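Local atomic coordinates of endo-polygalacturonase (Pectobacterium carotovorum subsp. carotovorum, PDB entry 1BHE), a protein that hydrolyses the alpha-1,4-galacturonosyl linkages within polygalacturonic acid, contributing to the maceration and soft-rotting of plant tissue. Residues S87-V92 against N149-I154; T118-G123 against S168-P173; K271-T276 against M301-K306; V294-V299 against I328-V333. One frame throughout, in Å; residues are numbered along the deposited sequence.

Interaction 1: residues S87-V92 against N149-I154; sequences SSCGVV and NTPRLI
The carbonyl oxygen of V91 takes two bonds from N149. The backbone N of N149 reaches V91 O nearly head-on along its C=O bond at 2.9 Å, whereas N149 ND2 approaches V91 O at 2.9 Å from above the carbonyl plane, with the N-H almost straight (169°). V91 O lies close to the plane of the N149 amide. The CG of N149 stands beside its own backbone N (chi1 -63°), which places both donors on the same acceptor. From the residue before V91, G90 N gives a more bent bond (143°) to N149 O at 2.9 Å, and V91 CG2 rests 3.7 Å from N149 ND2. S88 O lies 3.4 Å from N149 CB. Farther out, N149 OD1 accepts from the backbone N of G96 and G98, while ND2 also donates to D93 OD1; S88 OG bonds to A85 and G98. C89 is tied to C99 by a disulfide, and its SG packs loosely on P151. The loops lie beside the beta-helix, adjoining the antiparallel pair of strands 92-93 and 147-148. With both ends of its amide engaged, buried N149 is fixed in rotation and joins the segments through hydrogen bonds rather than apolar packing.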
loop_
_atom_site.group_PDB
_atom_site.type_symbol
_atom_site.label_atom_id
_atom_site.label_comp_id
_atom_site.label_asym_id
_atom_site.label_seq_id
_atom_site.Cartn_x
_atom_site.Cartn_y
_atom_site.Cartn_z
ATOM N N SER A 87 1.686 -22.960 -14.207
ATOM C CA SER A 87 0.748 -22.077 -14.881
ATOM C C SER A 87 -0.159 -21.273 -13.962
ATOM O O SER A 87 -1.244 -20.850 -14.380
ATOM C CB SER A 87 -0.142 -22.896 -15.835
ATOM O OG SER A 87 0.608 -23.493 -16.871
ATOM N N SER A 88 0.259 -21.004 -12.730
ATOM C CA SER A 88 -0.561 -20.281 -11.772
ATOM C C SER A 88 -0.491 -18.768 -11.887
ATOM O O SER A 88 -1.353 -18.095 -11.315
ATOM C CB SER A 88 -0.156 -20.687 -10.345
ATOM O OG SER A 88 1.210 -20.387 -10.101
ATOM N N CYS A 89 0.497 -18.239 -12.590
ATOM C CA CYS A 89 0.721 -16.797 -12.670
ATOM C C CYS A 89 0.430 -16.205 -14.035
ATOM O O CYS A 89 0.555 -16.860 -15.071
ATOM C CB CYS A 89 2.184 -16.544 -12.272
ATOM S SG CYS A 89 2.671 -14.839 -11.955
ATOM N N GLY A 90 -0.023 -14.953 -14.060
ATOM C CA GLY A 90 -0.320 -14.248 -15.297
ATOM C C GLY A 90 -1.585 -14.729 -15.983
ATOM O O GLY A 90 -1.710 -14.676 -17.208
ATOM N N VAL A 91 -2.533 -15.229 -15.205
ATOM C CA VAL A 91 -3.804 -15.747 -15.686
ATOM C C VAL A 91 -4.946 -15.183 -14.845
ATOM O O VAL A 91 -4.720 -14.587 -13.793
ATOM C CB VAL A 91 -3.878 -17.286 -15.610
ATOM C CG1 VAL A 91 -2.955 -17.948 -16.621
ATOM C CG2 VAL A 91 -3.558 -17.777 -14.204
ATOM N N VAL A 92 -6.173 -15.372 -15.311
ATOM C CA VAL A 92 -7.372 -14.918 -14.620
ATOM C C VAL A 92 -8.166 -16.152 -14.193
ATOM O O VAL A 92 -8.382 -17.044 -15.019
ATOM C CB VAL A 92 -8.249 -14.014 -15.500
ATOM C CG1 VAL A 92 -9.544 -13.650 -14.782
ATOM C CG2 VAL A 92 -7.506 -12.752 -15.915
ATOM N N ASN A 149 -3.937 -13.012 -11.492
ATOM C CA ASN A 149 -2.776 -13.475 -10.740
ATOM C C ASN A 149 -1.593 -12.651 -11.229
ATOM O O ASN A 149 -1.109 -12.859 -12.340
ATOM C CB ASN A 149 -2.526 -14.968 -10.906
ATOM C CG ASN A 149 -3.685 -15.791 -10.365
ATOM O OD1 ASN A 149 -3.659 -16.209 -9.208
ATOM N ND2 ASN A 149 -4.691 -15.989 -11.216
ATOM N N THR A 150 -1.160 -11.668 -10.446
ATOM C CA THR A 150 -0.045 -10.797 -10.796
ATOM C C THR A 150 0.807 -10.564 -9.537
ATOM O O THR A 150 0.271 -10.510 -8.433
ATOM C CB THR A 150 -0.480 -9.418 -11.316
ATOM O OG1 THR A 150 -1.239 -8.756 -10.287
ATOM C CG2 THR A 150 -1.329 -9.442 -12.583
ATOM N N PRO A 151 2.112 -10.393 -9.687
ATOM C CA PRO A 151 3.008 -10.187 -8.568
ATOM C C PRO A 151 2.943 -8.841 -7.869
ATOM O O PRO A 151 2.934 -7.770 -8.484
ATOM C CB PRO A 151 4.403 -10.368 -9.164
ATOM C CG PRO A 151 4.272 -10.489 -10.627
ATOM C CD PRO A 151 2.820 -10.452 -10.988
ATOM N N ARG A 152 2.928 -8.864 -6.536
ATOM C CA ARG A 152 3.125 -7.673 -5.719
ATOM C C ARG A 152 4.605 -7.299 -5.721
ATOM O O ARG A 152 5.438 -8.195 -5.919
ATOM C CB ARG A 152 2.683 -7.923 -4.271
ATOM C CG ARG A 152 1.162 -8.033 -4.156
ATOM C CD ARG A 152 0.759 -8.459 -2.749
ATOM N NE ARG A 152 -0.698 -8.409 -2.582
ATOM C CZ ARG A 152 -1.347 -8.936 -1.548
ATOM N NH1 ARG A 152 -0.693 -9.558 -0.577
ATOM N NH2 ARG A 152 -2.672 -8.838 -1.502
ATOM N N LEU A 153 4.940 -6.028 -5.525
ATOM C CA LEU A 153 6.345 -5.632 -5.525
ATOM C C LEU A 153 7.058 -6.064 -4.245
ATOM O O LEU A 153 8.101 -6.713 -4.273
ATOM C CB LEU A 153 6.519 -4.129 -5.660
ATOM C CG LEU A 153 6.672 -3.446 -7.001
ATOM C CD1 LEU A 153 7.250 -2.044 -6.771
ATOM C CD2 LEU A 153 7.522 -4.199 -8.012
ATOM N N ILE A 154 6.510 -5.655 -3.101
ATOM C CA ILE A 154 7.146 -5.959 -1.814
ATOM C C ILE A 154 6.100 -6.598 -0.905
ATOM O O ILE A 154 5.073 -5.970 -0.663
ATOM C CB ILE A 154 7.720 -4.691 -1.161
ATOM C CG1 ILE A 154 8.948 -4.161 -1.925
ATOM C CG2 ILE A 154 8.106 -4.907 0.298
ATOM C CD1 ILE A 154 9.252 -2.710 -1.585
#

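Interaction 2: residues T118-G123 against S168-P173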
loop_
_atom_site.group_PDB
_atom_site.type_symbol
_atom_site.label_atom_id
_atom_site.label_comp_id
_atom_site.label_asym_id
_atom_site.label_seq_id
_atom_site.Cartn_x
_atom_site.Cartn_y
_atom_site.Cartn_z
ATOM N N THR A 118 15.649 2.770 -7.736
ATOM C CA THR A 118 14.288 2.412 -8.078
ATOM C C THR A 118 14.038 0.915 -8.180
ATOM O O THR A 118 14.892 0.145 -8.609
ATOM C CB THR A 118 14.003 3.020 -9.485
ATOM O OG1 THR A 118 14.154 4.445 -9.404
ATOM C CG2 THR A 118 12.612 2.694 -9.991
ATOM N N ILE A 119 12.826 0.515 -7.808
ATOM C CA ILE A 119 12.336 -0.845 -7.991
ATOM C C ILE A 119 11.194 -0.706 -9.016
ATOM O O ILE A 119 10.243 0.040 -8.773
ATOM C CB ILE A 119 11.831 -1.515 -6.712
ATOM C CG1 ILE A 119 12.980 -1.620 -5.703
ATOM C CG2 ILE A 119 11.255 -2.895 -7.031
ATOM C CD1 ILE A 119 12.593 -2.121 -4.327
ATOM N N ASP A 120 11.354 -1.326 -10.172
ATOM C CA ASP A 120 10.392 -1.229 -11.262
ATOM C C ASP A 120 9.720 -2.571 -11.535
ATOM O O ASP A 120 10.387 -3.545 -11.890
ATOM C CB ASP A 120 11.125 -0.748 -12.518
ATOM C CG ASP A 120 10.305 -0.680 -13.783
ATOM O OD1 ASP A 120 9.069 -0.816 -13.763
ATOM O OD2 ASP A 120 10.935 -0.476 -14.852
ATOM N N GLY A 121 8.395 -2.599 -11.399
ATOM C CA GLY A 121 7.642 -3.827 -11.599
ATOM C C GLY A 121 7.301 -4.152 -13.041
ATOM O O GLY A 121 6.808 -5.250 -13.331
ATOM N N GLN A 122 7.463 -3.216 -13.967
ATOM C CA GLN A 122 7.102 -3.431 -15.365
ATOM C C GLN A 122 5.654 -3.893 -15.495
ATOM O O GLN A 122 5.342 -4.805 -16.267
ATOM C CB GLN A 122 8.014 -4.476 -16.013
ATOM C CG GLN A 122 9.493 -4.154 -16.039
ATOM C CD GLN A 122 10.188 -4.750 -17.250
ATOM O OE1 GLN A 122 10.266 -4.096 -18.290
ATOM N NE2 GLN A 122 10.660 -5.988 -17.144
ATOM N N GLY A 123 4.741 -3.254 -14.766
ATOM C CA GLY A 123 3.331 -3.611 -14.788
ATOM C C GLY A 123 2.730 -3.496 -16.185
ATOM O O GLY A 123 1.850 -4.276 -16.541
ATOM N N SER A 168 12.352 4.692 -4.651
ATOM C CA SER A 168 11.230 4.848 -5.566
ATOM C C SER A 168 10.716 3.471 -6.008
ATOM O O SER A 168 11.489 2.575 -6.317
ATOM C CB SER A 168 11.562 5.664 -6.817
ATOM O OG SER A 168 11.951 6.991 -6.480
ATOM N N LEU A 169 9.404 3.316 -6.002
ATOM C CA LEU A 169 8.730 2.088 -6.417
ATOM C C LEU A 169 7.782 2.446 -7.555
ATOM O O LEU A 169 6.889 3.272 -7.354
ATOM C CB LEU A 169 7.922 1.467 -5.275
ATOM C CG LEU A 169 8.609 1.343 -3.915
ATOM C CD1 LEU A 169 7.663 0.744 -2.886
ATOM C CD2 LEU A 169 9.885 0.518 -4.015
ATOM N N ILE A 170 8.026 1.927 -8.754
ATOM C CA ILE A 170 7.240 2.261 -9.917
ATOM C C ILE A 170 6.655 1.062 -10.655
ATOM O O ILE A 170 7.173 -0.048 -10.662
ATOM C CB ILE A 170 8.030 3.091 -10.960
ATOM C CG1 ILE A 170 9.142 2.259 -11.604
ATOM C CG2 ILE A 170 8.595 4.369 -10.352
ATOM C CD1 ILE A 170 9.893 3.006 -12.696
ATOM N N ASN A 171 5.548 1.339 -11.336
ATOM C CA ASN A 171 4.866 0.391 -12.202
ATOM C C ASN A 171 4.662 -0.988 -11.593
ATOM O O ASN A 171 4.982 -2.012 -12.202
ATOM C CB ASN A 171 5.655 0.285 -13.522
ATOM C CG ASN A 171 5.889 1.646 -14.160
ATOM O OD1 ASN A 171 4.992 2.488 -14.148
ATOM N ND2 ASN A 171 7.085 1.855 -14.701
ATOM N N SER A 172 4.056 -1.045 -10.407
ATOM C CA SER A 172 3.818 -2.334 -9.755
ATOM C C SER A 172 2.692 -3.090 -10.434
ATOM O O SER A 172 1.616 -2.553 -10.706
ATOM C CB SER A 172 3.492 -2.098 -8.272
ATOM O OG SER A 172 3.301 -3.333 -7.618
ATOM N N PRO A 173 2.904 -4.374 -10.706
ATOM C CA PRO A 173 1.897 -5.229 -11.314
ATOM C C PRO A 173 0.673 -5.379 -10.417
ATOM O O PRO A 173 -0.454 -5.436 -10.902
ATOM C CB PRO A 173 2.595 -6.563 -11.540
ATOM C CG PRO A 173 4.056 -6.250 -11.457
ATOM C CD PRO A 173 4.143 -5.137 -10.434
HETATM O O HOH W 1 7.935 -0.464 -16.248
#
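I119 and L169 lie side by side and point the same way, with I119 CD1 3.8 Å from L169 CD2. On the other face T118, D120, S168 and I170 gather. The chi1 of I170 (68°) sets CG1 between its backbone N and carbonyl carbon, and from there the branch leans toward the first strand: CG1 lies 3.7 Å from D120 CB, and CD1 meets T118 CG2 at 3.8 Å, the T118 and I170 side chains crossing at about a right angle. Beyond I170, the N171 side chain crosses that of D120 obliquely, amide and carboxylate planes 65° apart. Their direct bond, N171 ND2 to D120 OD1, is weak at 3.5 Å; a water fills in, donating to D120 OD1 at 2.8 Å and weakly accepting from N171 ND2. These strands belong to successive rungs of the right-handed parallel beta-helix of family 28 glycoside hydrolases, their directions 14° apart. I119 N to S168 O, I170 N to I119 O and G121 N to I170 O give the regular parallel pattern before both chains leave the sheet. D120 OD1 then receives Q122 N from above the carboxylate plane, closing an Asx turn, while OD2 makes a salt bridge with R74 on the preceding rung. Past this turn the backbones stay close: G123 N bonds to N171 O at 2.9 Å, and P173 CG packs on G121 O at 3.5 Å. The S172 side chain, whose OG bonds to N174 O, lies about 10 Å from that of D223, the predicted proton donor.

Interaction 3: residues K271-T276 against M301-K306; sequences KMNGTT and MKNVAK
Backbone hydrogen bonds join M272 to K302 and G274 to K302: K302 N reaches M272 O at 2.8 Å, and G274 N donates to K302 O at 2.9 Å, nearly in line with the C=O. This is parallel pairing, M272 beside M301 and N273 beside K302. After it both chains turn, and K306 N donates to T276 O at 3.0 Å, starting the next pairing. Weaker CA-H...O contacts fill the turn, among them V304 CA to T275 O at 3.2 Å.

Apolar packing comes from the two methionines, which lie alongside one another and point the same way. Each has CG beside its backbone N (M272 chi1 -51°, M301 chi1 -61°), and M272 SD comes 3.8 Å from M301 CG. V304 extends this buried face by setting CG2 4.2 Å from M272 CB.

Polar side chains meet on the exposed face without a direct bond: the amides of N273 and N303 run side by side with planes 54° apart, N273 OD1 being 3.8 Å from N303 ND2.

T275 OG1 bonds to G248 O, tying the turn to the preceding rung, and the T276 side chain lies about 4 Å from that of H251, an inferred active-site residue. Strand 245-247 flanks strand 258-273, which pairs with strand 290-302; both chains then bend round a corner of the parallel beta-helix into strands 277-282 and 306-311.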
loop_
_atom_site.group_PDB
_atom_site.type_symbol
_atom_site.label_atom_id
_atom_site.label_comp_id
_atom_site.label_asym_id
_atom_site.label_seq_id
_atom_site.Cartn_x
_atom_site.Cartn_y
_atom_site.Cartn_z
ATOM N N LYS A 271 -1.140 16.334 2.031
ATOM C CA LYS A 271 -1.524 17.133 0.864
ATOM C C LYS A 271 -1.991 16.190 -0.238
ATOM O O LYS A 271 -1.313 15.212 -0.559
ATOM C CB LYS A 271 -0.376 18.014 0.388
ATOM C CG LYS A 271 -0.330 19.384 1.047
ATOM C CD LYS A 271 0.822 19.499 2.033
ATOM C CE LYS A 271 1.654 20.746 1.759
ATOM N NZ LYS A 271 3.098 20.411 1.600
ATOM N N MET A 272 -3.187 16.440 -0.771
ATOM C CA MET A 272 -3.749 15.588 -1.814
ATOM C C MET A 272 -4.075 16.383 -3.074
ATOM O O MET A 272 -4.731 17.427 -3.012
ATOM C CB MET A 272 -4.997 14.872 -1.302
ATOM C CG MET A 272 -4.817 14.148 0.021
ATOM S SD MET A 272 -6.250 13.233 0.579
ATOM C CE MET A 272 -6.141 11.753 -0.422
ATOM N N ASN A 273 -3.606 15.896 -4.222
ATOM C CA ASN A 273 -3.882 16.565 -5.487
ATOM C C ASN A 273 -4.293 15.552 -6.549
ATOM O O ASN A 273 -3.478 14.733 -6.970
ATOM C CB ASN A 273 -2.683 17.377 -5.977
ATOM C CG ASN A 273 -3.022 18.265 -7.160
ATOM O OD1 ASN A 273 -3.906 17.965 -7.962
ATOM N ND2 ASN A 273 -2.316 19.390 -7.282
ATOM N N GLY A 274 -5.561 15.590 -6.949
ATOM C CA GLY A 274 -6.061 14.696 -7.974
ATOM C C GLY A 274 -6.534 13.329 -7.534
ATOM O O GLY A 274 -7.044 12.578 -8.376
ATOM N N THR A 275 -6.352 12.961 -6.274
ATOM C CA THR A 275 -6.840 11.687 -5.751
ATOM C C THR A 275 -8.348 11.634 -5.947
ATOM O O THR A 275 -8.998 12.651 -5.658
ATOM C CB THR A 275 -6.502 11.542 -4.254
ATOM O OG1 THR A 275 -5.327 12.309 -3.948
ATOM C CG2 THR A 275 -6.235 10.090 -3.887
ATOM N N THR A 276 -8.920 10.519 -6.403
ATOM C CA THR A 276 -10.368 10.526 -6.621
ATOM C C THR A 276 -11.151 10.549 -5.318
ATOM O O THR A 276 -12.223 11.161 -5.268
ATOM C CB THR A 276 -10.888 9.441 -7.569
ATOM O OG1 THR A 276 -11.453 8.345 -6.852
ATOM C CG2 THR A 276 -9.785 8.965 -8.492
ATOM N N MET A 301 -6.775 19.327 0.328
ATOM C CA MET A 301 -7.071 18.642 -0.922
ATOM C C MET A 301 -7.369 19.581 -2.087
ATOM O O MET A 301 -8.002 20.626 -1.944
ATOM C CB MET A 301 -8.268 17.703 -0.750
ATOM C CG MET A 301 -8.073 16.593 0.268
ATOM S SD MET A 301 -9.625 15.779 0.677
ATOM C CE MET A 301 -9.680 15.994 2.452
ATOM N N LYS A 302 -6.913 19.179 -3.265
ATOM C CA LYS A 302 -7.088 19.898 -4.515
ATOM C C LYS A 302 -7.479 18.893 -5.607
ATOM O O LYS A 302 -6.806 17.876 -5.783
ATOM C CB LYS A 302 -5.817 20.597 -4.981
ATOM C CG LYS A 302 -5.175 21.652 -4.114
ATOM C CD LYS A 302 -4.149 22.471 -4.890
ATOM C CE LYS A 302 -2.756 22.359 -4.289
ATOM N NZ LYS A 302 -2.336 23.628 -3.626
ATOM N N ASN A 303 -8.561 19.151 -6.325
ATOM C CA ASN A 303 -9.021 18.275 -7.392
ATOM C C ASN A 303 -9.344 16.860 -6.924
ATOM O O ASN A 303 -9.096 15.871 -7.620
ATOM C CB ASN A 303 -8.000 18.243 -8.536
ATOM C CG ASN A 303 -7.855 19.558 -9.272
ATOM O OD1 ASN A 303 -8.814 20.304 -9.462
ATOM N ND2 ASN A 303 -6.644 19.883 -9.701
ATOM N N VAL A 304 -9.974 16.738 -5.762
ATOM C CA VAL A 304 -10.429 15.474 -5.202
ATOM C C VAL A 304 -11.952 15.418 -5.273
ATOM O O VAL A 304 -12.642 16.157 -4.574
ATOM C CB VAL A 304 -9.949 15.324 -3.744
ATOM C CG1 VAL A 304 -10.509 14.076 -3.086
ATOM C CG2 VAL A 304 -8.425 15.319 -3.680
ATOM N N ALA A 305 -12.493 14.537 -6.104
ATOM C CA ALA A 305 -13.927 14.398 -6.300
ATOM C C ALA A 305 -14.722 14.078 -5.049
ATOM O O ALA A 305 -15.818 14.611 -4.860
ATOM C CB ALA A 305 -14.206 13.327 -7.361
ATOM N N LYS A 306 -14.242 13.178 -4.205
ATOM C CA LYS A 306 -14.920 12.762 -2.982
ATOM C C LYS A 306 -13.980 12.917 -1.792
ATOM O O LYS A 306 -13.294 11.969 -1.404
ATOM C CB LYS A 306 -15.353 11.297 -3.116
ATOM C CG LYS A 306 -16.540 11.037 -4.023
ATOM C CD LYS A 306 -17.102 9.634 -3.858
ATOM C CE LYS A 306 -17.724 9.143 -5.155
ATOM N NZ LYS A 306 -19.070 8.540 -4.935
#

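Interaction 4: residues V294-V299 against I328-V333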
loop_
_atom_site.group_PDB
_atom_site.type_symbol
_atom_site.label_atom_id
_atom_site.label_comp_id
_atom_site.label_asym_id
_atom_site.label_seq_id
_atom_site.Cartn_x
_atom_site.Cartn_y
_atom_site.Cartn_z
ATOM N N VAL A 294 -9.913 7.141 15.162
ATOM C CA VAL A 294 -9.311 7.597 13.918
ATOM C C VAL A 294 -9.352 9.125 13.932
ATOM O O VAL A 294 -10.438 9.682 14.135
ATOM C CB VAL A 294 -10.016 7.066 12.662
ATOM C CG1 VAL A 294 -9.315 7.560 11.397
ATOM C CG2 VAL A 294 -10.068 5.546 12.650
ATOM N N ARG A 295 -8.214 9.774 13.768
ATOM C CA ARG A 295 -8.160 11.228 13.793
ATOM C C ARG A 295 -7.403 11.786 12.597
ATOM O O ARG A 295 -6.242 11.453 12.345
ATOM C CB ARG A 295 -7.537 11.748 15.096
ATOM C CG ARG A 295 -6.180 11.151 15.425
ATOM C CD ARG A 295 -5.912 11.153 16.923
ATOM N NE ARG A 295 -6.760 10.215 17.650
ATOM C CZ ARG A 295 -6.517 8.918 17.793
ATOM N NH1 ARG A 295 -5.435 8.366 17.257
ATOM N NH2 ARG A 295 -7.365 8.162 18.477
ATOM N N TYR A 296 -8.081 12.656 11.851
ATOM C CA TYR A 296 -7.494 13.296 10.682
ATOM C C TYR A 296 -7.312 14.797 10.926
ATOM O O TYR A 296 -8.274 15.467 11.315
ATOM C CB TYR A 296 -8.350 13.130 9.434
ATOM C CG TYR A 296 -8.829 11.753 9.068
ATOM C CD1 TYR A 296 -8.063 10.912 8.259
ATOM C CD2 TYR A 296 -10.055 11.288 9.507
ATOM C CE1 TYR A 296 -8.518 9.652 7.914
ATOM C CE2 TYR A 296 -10.525 10.030 9.171
ATOM C CZ TYR A 296 -9.740 9.216 8.372
ATOM O OH TYR A 296 -10.198 7.965 8.041
ATOM N N SER A 297 -6.114 15.311 10.677
ATOM C CA SER A 297 -5.876 16.736 10.890
ATOM C C SER A 297 -4.898 17.315 9.886
ATOM O O SER A 297 -3.978 16.650 9.415
ATOM C CB SER A 297 -5.378 17.007 12.315
ATOM O OG SER A 297 -4.122 16.395 12.532
ATOM N N ASN A 298 -5.103 18.586 9.549
ATOM C CA ASN A 298 -4.234 19.301 8.629
ATOM C C ASN A 298 -4.143 18.615 7.269
ATOM O O ASN A 298 -3.064 18.316 6.754
ATOM C CB ASN A 298 -2.848 19.509 9.248
ATOM C CG ASN A 298 -2.040 20.542 8.495
ATOM O OD1 ASN A 298 -2.554 21.215 7.596
ATOM N ND2 ASN A 298 -0.767 20.690 8.826
ATOM N N VAL A 299 -5.313 18.373 6.682
ATOM C CA VAL A 299 -5.412 17.744 5.369
ATOM C C VAL A 299 -5.841 18.790 4.339
ATOM O O VAL A 299 -6.870 19.446 4.535
ATOM C CB VAL A 299 -6.424 16.589 5.366
ATOM C CG1 VAL A 299 -6.426 15.863 4.023
ATOM C CG2 VAL A 299 -6.141 15.590 6.479
ATOM N N ILE A 328 -14.270 8.963 15.585
ATOM C CA ILE A 328 -13.739 9.373 14.288
ATOM C C ILE A 328 -13.774 10.892 14.208
ATOM O O ILE A 328 -14.841 11.509 14.301
ATOM C CB ILE A 328 -14.539 8.733 13.139
ATOM C CG1 ILE A 328 -14.505 7.205 13.231
ATOM C CG2 ILE A 328 -14.010 9.176 11.784
ATOM C CD1 ILE A 328 -15.577 6.495 12.436
ATOM N N THR A 329 -12.608 11.534 14.148
ATOM C CA THR A 329 -12.542 12.987 14.135
ATOM C C THR A 329 -11.797 13.562 12.939
ATOM O O THR A 329 -10.798 13.028 12.457
ATOM C CB THR A 329 -11.860 13.531 15.411
ATOM O OG1 THR A 329 -10.513 13.030 15.460
ATOM C CG2 THR A 329 -12.583 13.111 16.677
ATOM N N PHE A 330 -12.300 14.690 12.447
ATOM C CA PHE A 330 -11.684 15.440 11.365
ATOM C C PHE A 330 -11.437 16.867 11.873
ATOM O O PHE A 330 -12.377 17.502 12.350
ATOM C CB PHE A 330 -12.534 15.503 10.107
ATOM C CG PHE A 330 -12.925 14.220 9.445
ATOM C CD1 PHE A 330 -13.944 13.434 9.948
ATOM C CD2 PHE A 330 -12.276 13.797 8.293
ATOM C CE1 PHE A 330 -14.302 12.248 9.337
ATOM C CE2 PHE A 330 -12.635 12.621 7.667
ATOM C CZ PHE A 330 -13.646 11.842 8.188
ATOM N N LYS A 331 -10.210 17.351 11.774
ATOM C CA LYS A 331 -9.871 18.687 12.237
ATOM C C LYS A 331 -8.971 19.422 11.256
ATOM O O LYS A 331 -7.947 18.902 10.802
ATOM C CB LYS A 331 -9.183 18.625 13.607
ATOM C CG LYS A 331 -8.896 19.988 14.218
ATOM C CD LYS A 331 -8.542 19.871 15.692
ATOM C CE LYS A 331 -8.681 21.201 16.413
ATOM N NZ LYS A 331 -7.936 22.292 15.729
ATOM N N ASP A 332 -9.339 20.673 10.939
ATOM C CA ASP A 332 -8.561 21.485 10.007
ATOM C C ASP A 332 -8.358 20.744 8.682
ATOM O O ASP A 332 -7.233 20.468 8.264
ATOM C CB ASP A 332 -7.197 21.842 10.617
ATOM C CG ASP A 332 -7.326 22.809 11.778
ATOM O OD1 ASP A 332 -8.238 23.663 11.742
ATOM O OD2 ASP A 332 -6.517 22.715 12.725
ATOM N N VAL A 333 -9.466 20.426 8.025
ATOM C CA VAL A 333 -9.452 19.736 6.737
ATOM C C VAL A 333 -10.054 20.667 5.680
ATOM O O VAL A 333 -11.184 21.132 5.852
ATOM C CB VAL A 333 -10.227 18.413 6.792
ATOM C CG1 VAL A 333 -10.420 17.806 5.408
ATOM C CG2 VAL A 333 -9.520 17.401 7.692
HETATM O O HOH W 2 -10.766 10.554 16.875
#
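Matching first torsions, chi1 -50° in Y296 and -59° in F330, set CG of each beside its own backbone N and anti to the carbonyl carbon, and send both rings the same way into the interior of the parallel beta-helix. The rings form an offset stack with centroids 4.8 Å apart and planes inclined at 21°: Y296 CD2 sits over one face of the F330 ring, displaced toward its rim, and approaches F330 CE2 to 3.4 Å. At the edge of the tyrosine ring, near its plane, lies I328 CG2. V299 and V333 repeat the side-by-side arrangement, CB of V299 being 4.0 Å from V333 CG2. Such stacking of like residues on successive rungs is characteristic of beta-helices; here strands 253-256 and 277-282 supply further interior partners, I255, L279 and I281.

The backbones run parallel, through T329 N to V294 O, Y296 N to T329 O and K331 N to Y296 O. N298 and D332 turn the corner in step, both with positive phi, and V299 N bonds to D332 O at 3.3 Å as the chains enter the next face.

On the outer face, R295 and S297 reach back to the previous rung, R295 NH1 bonding to N264 and T266 and S297 OG to D268. D332 OD1 instead bonds forward to N358, while K331 NZ forms a salt bridge with D332 OD2, the hydrogen bond within it weak. T329 OG1 lies 3.3 Å from R295 CB, and a water links that hydroxyl to V294 O, with 2.9 Å to T329 OG1.

Overall arrangement
Along the chain, interactions 1 and 2 interlock, their segments alternating, and both close before interactions 3 and 4, which alternate likewise. Interactions 2, 3 and 4 join neighbouring parallel strands of the beta-helix, whereas interaction 1 joins loops beside it. Centres of 1 and 2 are 14 Å apart; P151 and T150 pack on P173, and L153 on S172 and G121. Interactions 3 and 4, with centres 16 Å apart, share strand 290-302 and meet where M301 touches V333. Centres of 2 and 3 are 23 Å apart, those of 1 and 4 37 Å. Interaction 3 comes close to the inferred active-site residue H251, interaction 2 less close to the predicted proton donor D223; 1 and 4 lie away from both.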